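Local structure of uncharacterized protein HtdX (Mycobacterium tuberculosis, 4OOB) at residues 62-67 with 170-175; 66-71 with 125-130; 159-164 with 189-194. The protein catalyses the reversible hydration of trans-2-enoyl-CoA thioesters to (3R)-3-hydroxyacyl-CoA, accepting many chain lengths but preferring C8 to C12 acyl groups. One frame throughout, in Å; residues are numbered along the deposited sequence.

In the fold
Interactions 1 and 2 start from the same piece of chain, sharing Met-66 and Gly-67 just ahead of strand 69-77. Interaction 1 brings this lead-in against the loop 170-175, between helices 158-167 and 178-183, whose sequence matches the (R)-hydratase signature; interaction 2 pairs the strand with 116-128 in the sheet of the hotdog fold. Interaction 3 packs helix 158-167 against His-192, whose ring stacks on His-175; its segments alternate along the chain with those of interaction 1, whereas interaction 2 is complete before it begins. The centres of interactions 2 and 3 are about 17 Å apart, and that of interaction 1 is about 10 Å from each.

Interaction 1: 62-67 with 170-175; sequences PFAAMG and DHNPIH
Asp-170 OD1 is gripped by two backbone N-H groups that arrive from opposite faces of its carboxylate plane. From across the contact, Ala-64 N lies 2.9 Å from Asp-170 OD1, well above that plane and with an almost straight N-H (171°). The second donor, Asn-172 N, is also 2.9 Å from Asp-170 OD1 and closes an Asx turn. With the carboxylate anti to its own backbone N (chi1 177°), the side chain can serve both, and Asp-170 OD2 settles against Ala-64 CB at 3.5 Å. Two residues before Ala-64, Pro-62 O accepts a bond from His-171 N at 2.9 Å and a weak, longer one from His-171 ND1, with the oxygen at the edge of the imidazole and in its plane. The Phe-63 ring slants across the His-171 side chain, with Phe-63 CD1 3.4 Å from His-171 CB.

Farther along, Asn-172 carries the contact. Its CB packs on Ala-64 O, and Asn-172 OD1 receives weak bonds from Gly-67 N, at 3.4 Å, and from Ile-174 N in its own loop. Beyond it, Met-66 crosses Pro-173 at roughly a right angle, CG to CG 3.8 Å, and Ile-174 CG2 rests against the Gly-67 backbone.

The run Asp-His-Asn-Pro-Ile-His matches the signature of (R)-specific hydratases of the MaoC family; in relatives its aspartate and final histidine form the catalytic pair, so Asp-170 and His-175 probably do so here. Helix 43-57 places Phe-49 against both Ala-64 and Asp-170, helix 158-167 puts Ala-165 beside His-171, and His-175 stacks on His-192, just ahead of helix 193-199.

Interaction 2: 66-71 with 125-130; sequences MGAIHT and FLHQQR
The Phe-125 ring lies obliquely against His-70, centroids 4.6 Å apart and planes at 35°. Its closest touch is Phe-125 CE1 to His-70 CB, 3.4 Å. His-70 CG is anti to the backbone N (chi1 -164°), which carries the imidazole to where Phe-125 CZ lies over one of its faces, and Phe-125, with CG anti to the carbonyl carbon (chi1 -86°), tips its ring back over the neighbouring strand. Beside them Ala-68 CB touches both Phe-125 CD1 and the His-127 ring, 3.9 Å from His-127 ND1.

Strands 69-71 and 125-128 are antiparallel neighbours in the sheet of the hotdog fold. Ile-69 and Leu-126 form the hydrogen-bonded pair, with both N...O distances (Ile-69 N to Leu-126 O and Leu-126 N to Ile-69 O) at 2.8 Å; His-70 and Phe-125 are the adjacent non-hydrogen-bonded pair.

On the other face, Ile-69 CD1 comes to 4.3 Å from Leu-126 CD2 and also passes beside Gln-128 CG. Thr-71 crosses Leu-126 at about a right angle, its CG2 3.8 Å from Leu-126 CB, while Thr-71 OG1 is hydrogen-bonded to Thr-124 O. Leu-104 of strand 102-113 touches both Thr-71 and Leu-126.

Interaction 3: 159-164 with 189-194; sequences AKIRRY and VIAHGM
Tyr-164 reaches from its helix toward His-192, with CG anti to the backbone N (chi1 -178°). From CB the side chain runs out to the ring, whose CD2 sits over the centre of the His-192 imidazole, 3.5 Å from His-192 CD2. Next along that edge, Tyr-164 CE2 lies 3.7 Å from His-192 CG. This is a T-shaped pair, the tyrosine edge against the histidine face, with planes at 75° and centroids 4.9 Å apart. Past CZ, Tyr-164 OH packs on Met-194 CB at 3.7 Å. A water hydrogen-bonds to the phenol, 2.6 Å from Tyr-164 OH. The same water donates to the backbone carbonyl of Met-194, and so bridges to the first turn of helix 193-199.

Ile-161, one turn back, meets the same imidazole at its edge, where Ile-161 CG2 is 3.4 Å from His-192 CD2. Its other branch turns to Ala-191, with Ile-161 CD1 3.8 Å from Ala-191 CB.

His-192 holds the N-cap position of helix 193-199, and its ring is sandwiched between Tyr-164 and the stacked ring of His-175. Tyr-27 and Thr-31 of helix 21-31 also pack on Tyr-164, while Met-194 leans on His-70 and Asn-73 of strand 69-77.

Interaction 1: 62-67 with 170-175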
loop_
_atom_site.group_PDB
_atom_site.type_symbol
_atom_site.label_atom_id
_atom_site.label_comp_id
_atom_site.label_asym_id
_atom_site.label_seq_id
_atom_site.Cartn_x
_atom_site.Cartn_y
_atom_site.Cartn_z
ATOM N N PRO A 62 -11.519 6.751 7.910
ATOM C CA PRO A 62 -10.934 6.266 6.652
ATOM C C PRO A 62 -9.871 7.273 6.023
ATOM O O PRO A 62 -10.087 7.894 4.959
ATOM C CB PRO A 62 -12.180 6.146 5.769
ATOM C CG PRO A 62 -12.935 7.393 6.143
ATOM C CD PRO A 62 -12.722 7.555 7.646
ATOM N N PHE A 63 -8.762 7.436 6.749
ATOM C CA PHE A 63 -7.660 8.324 6.372
ATOM C C PHE A 63 -6.459 7.807 7.136
ATOM O O PHE A 63 -6.561 7.463 8.330
ATOM C CB PHE A 63 -7.806 9.816 6.804
ATOM C CG PHE A 63 -9.184 10.428 6.655
ATOM C CD1 PHE A 63 -9.470 11.295 5.613
ATOM C CD2 PHE A 63 -10.155 10.236 7.636
ATOM C CE1 PHE A 63 -10.699 11.889 5.502
ATOM C CE2 PHE A 63 -11.409 10.827 7.532
ATOM C CZ PHE A 63 -11.684 11.648 6.457
ATOM N N ALA A 64 -5.312 7.809 6.463
ATOM C CA ALA A 64 -4.041 7.709 7.150
ATOM C C ALA A 64 -3.901 9.081 7.765
ATOM O O ALA A 64 -4.481 10.047 7.274
ATOM C CB ALA A 64 -2.909 7.402 6.178
ATOM N N ALA A 65 -3.179 9.165 8.874
ATOM C CA ALA A 65 -2.980 10.472 9.537
ATOM C C ALA A 65 -2.387 11.374 8.489
ATOM O O ALA A 65 -1.590 10.929 7.587
ATOM C CB ALA A 65 -2.053 10.380 10.762
ATOM N N MET A 66 -2.766 12.637 8.592
ATOM C CA MET A 66 -2.452 13.584 7.561
ATOM C C MET A 66 -0.948 13.671 7.506
ATOM O O MET A 66 -0.260 13.733 8.512
ATOM C CB MET A 66 -3.108 14.930 7.860
ATOM C CG MET A 66 -3.328 15.781 6.617
ATOM S SD MET A 66 -4.118 17.346 7.034
ATOM C CE MET A 66 -5.582 16.928 7.947
ATOM N N GLY A 67 -0.399 13.596 6.328
ATOM C CA GLY A 67 1.028 13.690 6.236
ATOM C C GLY A 67 1.846 12.415 6.471
ATOM O O GLY A 67 2.990 12.379 5.928
ATOM N N ASP A 170 -8.590 5.203 2.217
ATOM C CA ASP A 170 -7.627 6.191 2.758
ATOM C C ASP A 170 -7.815 7.501 2.007
ATOM O O ASP A 170 -7.386 7.603 0.870
ATOM C CB ASP A 170 -6.190 5.677 2.622
ATOM C CG ASP A 170 -5.125 6.693 3.095
ATOM O OD1 ASP A 170 -5.536 7.794 3.543
ATOM O OD2 ASP A 170 -3.888 6.405 3.010
ATOM N N HIS A 171 -8.495 8.469 2.643
ATOM C CA HIS A 171 -8.686 9.830 2.113
ATOM C C HIS A 171 -7.671 10.886 2.668
ATOM O O HIS A 171 -7.951 12.058 2.601
ATOM C CB HIS A 171 -10.119 10.351 2.412
ATOM C CG HIS A 171 -11.214 9.656 1.654
ATOM N ND1 HIS A 171 -11.821 8.490 2.096
ATOM C CD2 HIS A 171 -11.836 9.982 0.499
ATOM C CE1 HIS A 171 -12.740 8.118 1.231
ATOM N NE2 HIS A 171 -12.781 9.020 0.268
ATOM N N ASN A 172 -6.535 10.471 3.209
ATOM C CA ASN A 172 -5.492 11.403 3.684
ATOM C C ASN A 172 -5.283 12.438 2.588
ATOM O O ASN A 172 -4.864 12.099 1.457
ATOM C CB ASN A 172 -4.228 10.603 4.034
ATOM C CG ASN A 172 -3.007 11.449 4.311
ATOM O OD1 ASN A 172 -3.080 12.618 4.437
ATOM N ND2 ASN A 172 -1.853 10.803 4.389
ATOM N N PRO A 173 -5.655 13.707 2.888
ATOM C CA PRO A 173 -5.699 14.787 1.883
ATOM C C PRO A 173 -4.368 15.261 1.304
ATOM O O PRO A 173 -4.372 16.211 0.467
ATOM C CB PRO A 173 -6.372 15.933 2.628
ATOM C CG PRO A 173 -6.127 15.687 4.066
ATOM C CD PRO A 173 -5.912 14.216 4.249
ATOM N N ILE A 174 -3.239 14.698 1.746
ATOM C CA ILE A 174 -1.968 15.013 1.056
ATOM C C ILE A 174 -1.928 14.395 -0.346
ATOM O O ILE A 174 -1.103 14.772 -1.133
ATOM C CB ILE A 174 -0.714 14.537 1.782
ATOM C CG1 ILE A 174 -0.693 12.984 1.753
ATOM C CG2 ILE A 174 -0.630 15.081 3.213
ATOM C CD1 ILE A 174 0.445 12.375 2.516
ATOM N N HIS A 175 -2.790 13.434 -0.647
ATOM C CA HIS A 175 -2.922 12.863 -2.020
ATOM C C HIS A 175 -3.897 13.610 -2.923
ATOM O O HIS A 175 -3.886 13.393 -4.120
ATOM C CB HIS A 175 -3.394 11.420 -1.919
ATOM C CG HIS A 175 -2.583 10.626 -0.975
ATOM N ND1 HIS A 175 -3.112 10.047 0.162
ATOM C CD2 HIS A 175 -1.259 10.383 -0.947
ATOM C CE1 HIS A 175 -2.151 9.449 0.826
ATOM N NE2 HIS A 175 -1.021 9.642 0.174
#

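Interaction 2: 66-71 with 125-130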
loop_
_atom_site.group_PDB
_atom_site.type_symbol
_atom_site.label_atom_id
_atom_site.label_comp_id
_atom_site.label_asym_id
_atom_site.label_seq_id
_atom_site.Cartn_x
_atom_site.Cartn_y
_atom_site.Cartn_z
ATOM N N MET A 66 -2.766 12.637 8.592
ATOM C CA MET A 66 -2.452 13.584 7.561
ATOM C C MET A 66 -0.948 13.671 7.506
ATOM O O MET A 66 -0.260 13.733 8.512
ATOM C CB MET A 66 -3.108 14.930 7.860
ATOM C CG MET A 66 -3.328 15.781 6.617
ATOM S SD MET A 66 -4.118 17.346 7.034
ATOM C CE MET A 66 -5.582 16.928 7.947
ATOM N N GLY A 67 -0.399 13.596 6.328
ATOM C CA GLY A 67 1.028 13.690 6.236
ATOM C C GLY A 67 1.846 12.415 6.471
ATOM O O GLY A 67 2.990 12.379 5.928
ATOM N N ALA A 68 1.299 11.428 7.269
ATOM C CA ALA A 68 1.866 10.068 7.409
ATOM C C ALA A 68 2.418 9.587 6.098
ATOM O O ALA A 68 1.877 9.880 5.039
ATOM C CB ALA A 68 0.825 9.072 7.824
ATOM N N ILE A 69 3.463 8.803 6.176
ATOM C CA ILE A 69 4.109 8.316 4.974
ATOM C C ILE A 69 4.186 6.813 5.129
ATOM O O ILE A 69 4.666 6.335 6.140
ATOM C CB ILE A 69 5.518 8.914 4.849
ATOM C CG1 ILE A 69 5.435 10.450 4.790
ATOM C CG2 ILE A 69 6.265 8.311 3.638
ATOM C CD1 ILE A 69 6.820 11.142 4.790
ATOM N N HIS A 70 3.682 6.095 4.127
ATOM C CA HIS A 70 3.768 4.657 4.102
ATOM C C HIS A 70 5.223 4.264 3.670
ATOM O O HIS A 70 5.678 4.555 2.561
ATOM C CB HIS A 70 2.685 4.113 3.151
ATOM C CG HIS A 70 2.423 2.668 3.309
ATOM N ND1 HIS A 70 1.401 2.012 2.658
ATOM C CD2 HIS A 70 3.048 1.735 4.050
ATOM C CE1 HIS A 70 1.416 0.738 2.984
ATOM N NE2 HIS A 70 2.423 0.542 3.808
ATOM N N THR A 71 5.935 3.557 4.536
ATOM C CA THR A 71 7.314 3.225 4.232
ATOM C C THR A 71 7.486 1.782 3.757
ATOM O O THR A 71 8.318 1.561 2.909
ATOM C CB THR A 71 8.218 3.466 5.441
ATOM O OG1 THR A 71 7.632 2.834 6.556
ATOM C CG2 THR A 71 8.349 5.019 5.777
ATOM N N PHE A 125 3.821 2.620 8.878
ATOM C CA PHE A 125 3.667 4.040 8.641
ATOM C C PHE A 125 4.681 4.851 9.464
ATOM O O PHE A 125 5.018 4.492 10.605
ATOM C CB PHE A 125 2.229 4.483 8.966
ATOM C CG PHE A 125 1.277 4.300 7.833
ATOM C CD1 PHE A 125 1.373 5.090 6.705
ATOM C CD2 PHE A 125 0.266 3.372 7.896
ATOM C CE1 PHE A 125 0.479 4.940 5.650
ATOM C CE2 PHE A 125 -0.606 3.200 6.836
ATOM C CZ PHE A 125 -0.487 3.964 5.706
ATOM N N LEU A 126 5.205 5.890 8.816
ATOM C CA LEU A 126 6.033 6.947 9.425
ATOM C C LEU A 126 5.114 8.139 9.695
ATOM O O LEU A 126 4.501 8.724 8.757
ATOM C CB LEU A 126 7.183 7.395 8.493
ATOM C CG LEU A 126 8.102 8.533 9.014
ATOM C CD1 LEU A 126 9.011 8.067 10.137
ATOM C CD2 LEU A 126 8.938 9.132 7.916
ATOM N N HIS A 127 4.947 8.434 10.977
ATOM C CA HIS A 127 4.242 9.623 11.397
ATOM C C HIS A 127 5.220 10.750 11.631
ATOM O O HIS A 127 5.964 10.760 12.605
ATOM C CB HIS A 127 3.445 9.315 12.637
ATOM C CG HIS A 127 2.384 8.285 12.398
ATOM N ND1 HIS A 127 1.268 8.535 11.626
ATOM C CD2 HIS A 127 2.266 7.008 12.824
ATOM C CE1 HIS A 127 0.508 7.460 11.590
ATOM N NE2 HIS A 127 1.093 6.519 12.302
ATOM N N GLN A 128 5.213 11.712 10.739
ATOM C CA GLN A 128 6.224 12.748 10.780
ATOM C C GLN A 128 6.192 13.561 12.072
ATOM O O GLN A 128 5.106 13.883 12.644
ATOM C CB GLN A 128 6.089 13.705 9.599
ATOM C CG GLN A 128 5.834 13.092 8.242
ATOM C CD GLN A 128 6.148 14.055 7.102
ATOM O OE1 GLN A 128 5.350 14.240 6.160
ATOM N NE2 GLN A 128 7.275 14.710 7.207
ATOM N N GLN A 129 7.402 13.953 12.479
ATOM C CA GLN A 129 7.685 14.744 13.702
ATOM C C GLN A 129 9.188 14.723 13.932
ATOM O O GLN A 129 9.882 13.813 13.445
ATOM C CB GLN A 129 6.988 14.150 14.951
ATOM C CG GLN A 129 7.404 12.728 15.258
ATOM C CD GLN A 129 6.340 11.940 15.985
ATOM O OE1 GLN A 129 6.282 11.949 17.174
ATOM N NE2 GLN A 129 5.528 11.211 15.245
ATOM N N ARG A 130 9.690 15.670 14.712
ATOM C CA ARG A 130 11.106 15.637 15.154
ATOM C C ARG A 130 11.314 14.521 16.152
ATOM O O ARG A 130 10.497 14.334 17.029
ATOM C CB ARG A 130 11.549 16.949 15.846
ATOM C CG ARG A 130 12.991 17.285 15.557
ATOM C CD ARG A 130 13.553 18.477 16.329
ATOM N NE ARG A 130 13.858 17.920 17.607
ATOM C CZ ARG A 130 15.027 17.508 18.034
ATOM N NH1 ARG A 130 16.152 17.727 17.389
ATOM N NH2 ARG A 130 15.033 16.888 19.165
#

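Interaction 3: 159-164 with 189-194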
loop_
_atom_site.group_PDB
_atom_site.type_symbol
_atom_site.label_atom_id
_atom_site.label_comp_id
_atom_site.label_asym_id
_atom_site.label_seq_id
_atom_site.Cartn_x
_atom_site.Cartn_y
_atom_site.Cartn_z
ATOM N N ALA A 159 -6.223 13.140 -10.848
ATOM C CA ALA A 159 -7.591 12.637 -10.911
ATOM C C ALA A 159 -7.674 11.112 -10.664
ATOM O O ALA A 159 -8.508 10.672 -9.932
ATOM C CB ALA A 159 -8.265 13.057 -12.215
ATOM N N LYS A 160 -6.776 10.306 -11.225
ATOM C CA LYS A 160 -6.696 8.865 -10.876
ATOM C C LYS A 160 -6.578 8.651 -9.322
ATOM O O LYS A 160 -7.234 7.748 -8.740
ATOM C CB LYS A 160 -5.516 8.256 -11.582
ATOM C CG LYS A 160 -5.185 6.815 -11.212
ATOM C CD LYS A 160 -6.261 5.857 -11.689
ATOM C CE LYS A 160 -6.576 5.916 -13.187
ATOM N NZ LYS A 160 -5.338 5.756 -13.989
ATOM N N ILE A 161 -5.829 9.528 -8.663
ATOM C CA ILE A 161 -5.568 9.397 -7.221
ATOM C C ILE A 161 -6.731 9.953 -6.369
ATOM O O ILE A 161 -6.967 9.432 -5.270
ATOM C CB ILE A 161 -4.176 9.986 -6.844
ATOM C CG1 ILE A 161 -3.086 9.176 -7.519
ATOM C CG2 ILE A 161 -3.928 10.074 -5.311
ATOM C CD1 ILE A 161 -2.985 7.726 -7.074
ATOM N N ARG A 162 -7.469 10.964 -6.855
ATOM C CA ARG A 162 -8.795 11.289 -6.253
ATOM C C ARG A 162 -9.693 10.056 -6.393
ATOM O O ARG A 162 -10.344 9.670 -5.443
ATOM C CB ARG A 162 -9.493 12.558 -6.846
ATOM C CG ARG A 162 -8.831 13.894 -6.494
ATOM C CD ARG A 162 -9.599 15.164 -6.936
ATOM N NE ARG A 162 -9.590 15.291 -8.404
ATOM C CZ ARG A 162 -8.655 15.885 -9.140
ATOM N NH1 ARG A 162 -7.608 16.496 -8.585
ATOM N NH2 ARG A 162 -8.781 15.915 -10.443
ATOM N N ARG A 163 -9.693 9.390 -7.548
ATOM C CA ARG A 163 -10.540 8.182 -7.677
ATOM C C ARG A 163 -10.103 7.046 -6.746
ATOM O O ARG A 163 -10.949 6.369 -6.159
ATOM C CB ARG A 163 -10.615 7.637 -9.119
ATOM C CG ARG A 163 -11.709 8.221 -9.977
ATOM C CD ARG A 163 -12.176 7.175 -11.003
ATOM N NE ARG A 163 -11.140 6.972 -11.991
ATOM C CZ ARG A 163 -10.840 5.828 -12.620
ATOM N NH1 ARG A 163 -11.468 4.676 -12.390
ATOM N NH2 ARG A 163 -9.859 5.852 -13.507
ATOM N N TYR A 164 -8.791 6.819 -6.664
ATOM C CA TYR A 164 -8.227 5.802 -5.759
ATOM C C TYR A 164 -8.627 6.066 -4.290
ATOM O O TYR A 164 -8.925 5.147 -3.525
ATOM C CB TYR A 164 -6.686 5.721 -5.878
ATOM C CG TYR A 164 -6.185 4.627 -4.974
ATOM C CD1 TYR A 164 -6.435 3.288 -5.261
ATOM C CD2 TYR A 164 -5.591 4.931 -3.764
ATOM C CE1 TYR A 164 -6.040 2.284 -4.368
ATOM C CE2 TYR A 164 -5.219 3.942 -2.875
ATOM C CZ TYR A 164 -5.417 2.628 -3.161
ATOM O OH TYR A 164 -5.003 1.636 -2.228
ATOM N N VAL A 189 0.556 17.340 -4.489
ATOM C CA VAL A 189 -0.152 16.142 -4.018
ATOM C C VAL A 189 0.625 14.903 -4.435
ATOM O O VAL A 189 1.348 14.957 -5.410
ATOM C CB VAL A 189 -1.561 16.117 -4.603
ATOM C CG1 VAL A 189 -2.385 17.192 -3.918
ATOM C CG2 VAL A 189 -1.536 16.383 -6.123
ATOM N N ILE A 190 0.540 13.807 -3.675
ATOM C CA ILE A 190 1.341 12.625 -3.966
ATOM C C ILE A 190 0.439 11.400 -4.028
ATOM O O ILE A 190 -0.588 11.409 -3.415
ATOM C CB ILE A 190 2.487 12.421 -2.933
ATOM C CG1 ILE A 190 1.903 12.012 -1.604
ATOM C CG2 ILE A 190 3.355 13.682 -2.844
ATOM C CD1 ILE A 190 2.830 11.891 -0.419
ATOM N N ALA A 191 0.831 10.370 -4.793
ATOM C CA ALA A 191 0.087 9.116 -4.855
ATOM C C ALA A 191 0.185 8.405 -3.527
ATOM O O ALA A 191 1.210 8.458 -2.887
ATOM C CB ALA A 191 0.638 8.195 -5.936
ATOM N N HIS A 192 -0.868 7.701 -3.166
ATOM C CA HIS A 192 -0.806 6.726 -2.049
ATOM C C HIS A 192 0.194 5.619 -2.376
ATOM O O HIS A 192 0.310 5.197 -3.533
ATOM C CB HIS A 192 -2.136 6.034 -1.807
ATOM C CG HIS A 192 -3.313 6.936 -1.807
ATOM N ND1 HIS A 192 -4.219 6.969 -0.764
ATOM C CD2 HIS A 192 -3.780 7.795 -2.734
ATOM C CE1 HIS A 192 -5.169 7.848 -1.031
ATOM N NE2 HIS A 192 -4.920 8.374 -2.215
ATOM N N GLY A 193 0.926 5.144 -1.356
ATOM C CA GLY A 193 1.848 4.053 -1.548
ATOM C C GLY A 193 1.141 2.839 -2.070
ATOM O O GLY A 193 1.657 2.174 -2.968
ATOM N N MET A 194 -0.064 2.550 -1.556
ATOM C CA MET A 194 -0.713 1.306 -1.941
ATOM C C MET A 194 -1.408 1.425 -3.307
ATOM O O MET A 194 -1.829 0.423 -3.863
ATOM C CB MET A 194 -1.697 0.821 -0.844
ATOM C CG MET A 194 -0.996 0.394 0.435
ATOM S SD MET A 194 0.127 -0.979 0.163
ATOM C CE MET A 194 -1.055 -2.247 -0.298
HETATM O O HOH W 1 -3.934 -0.663 -2.939
#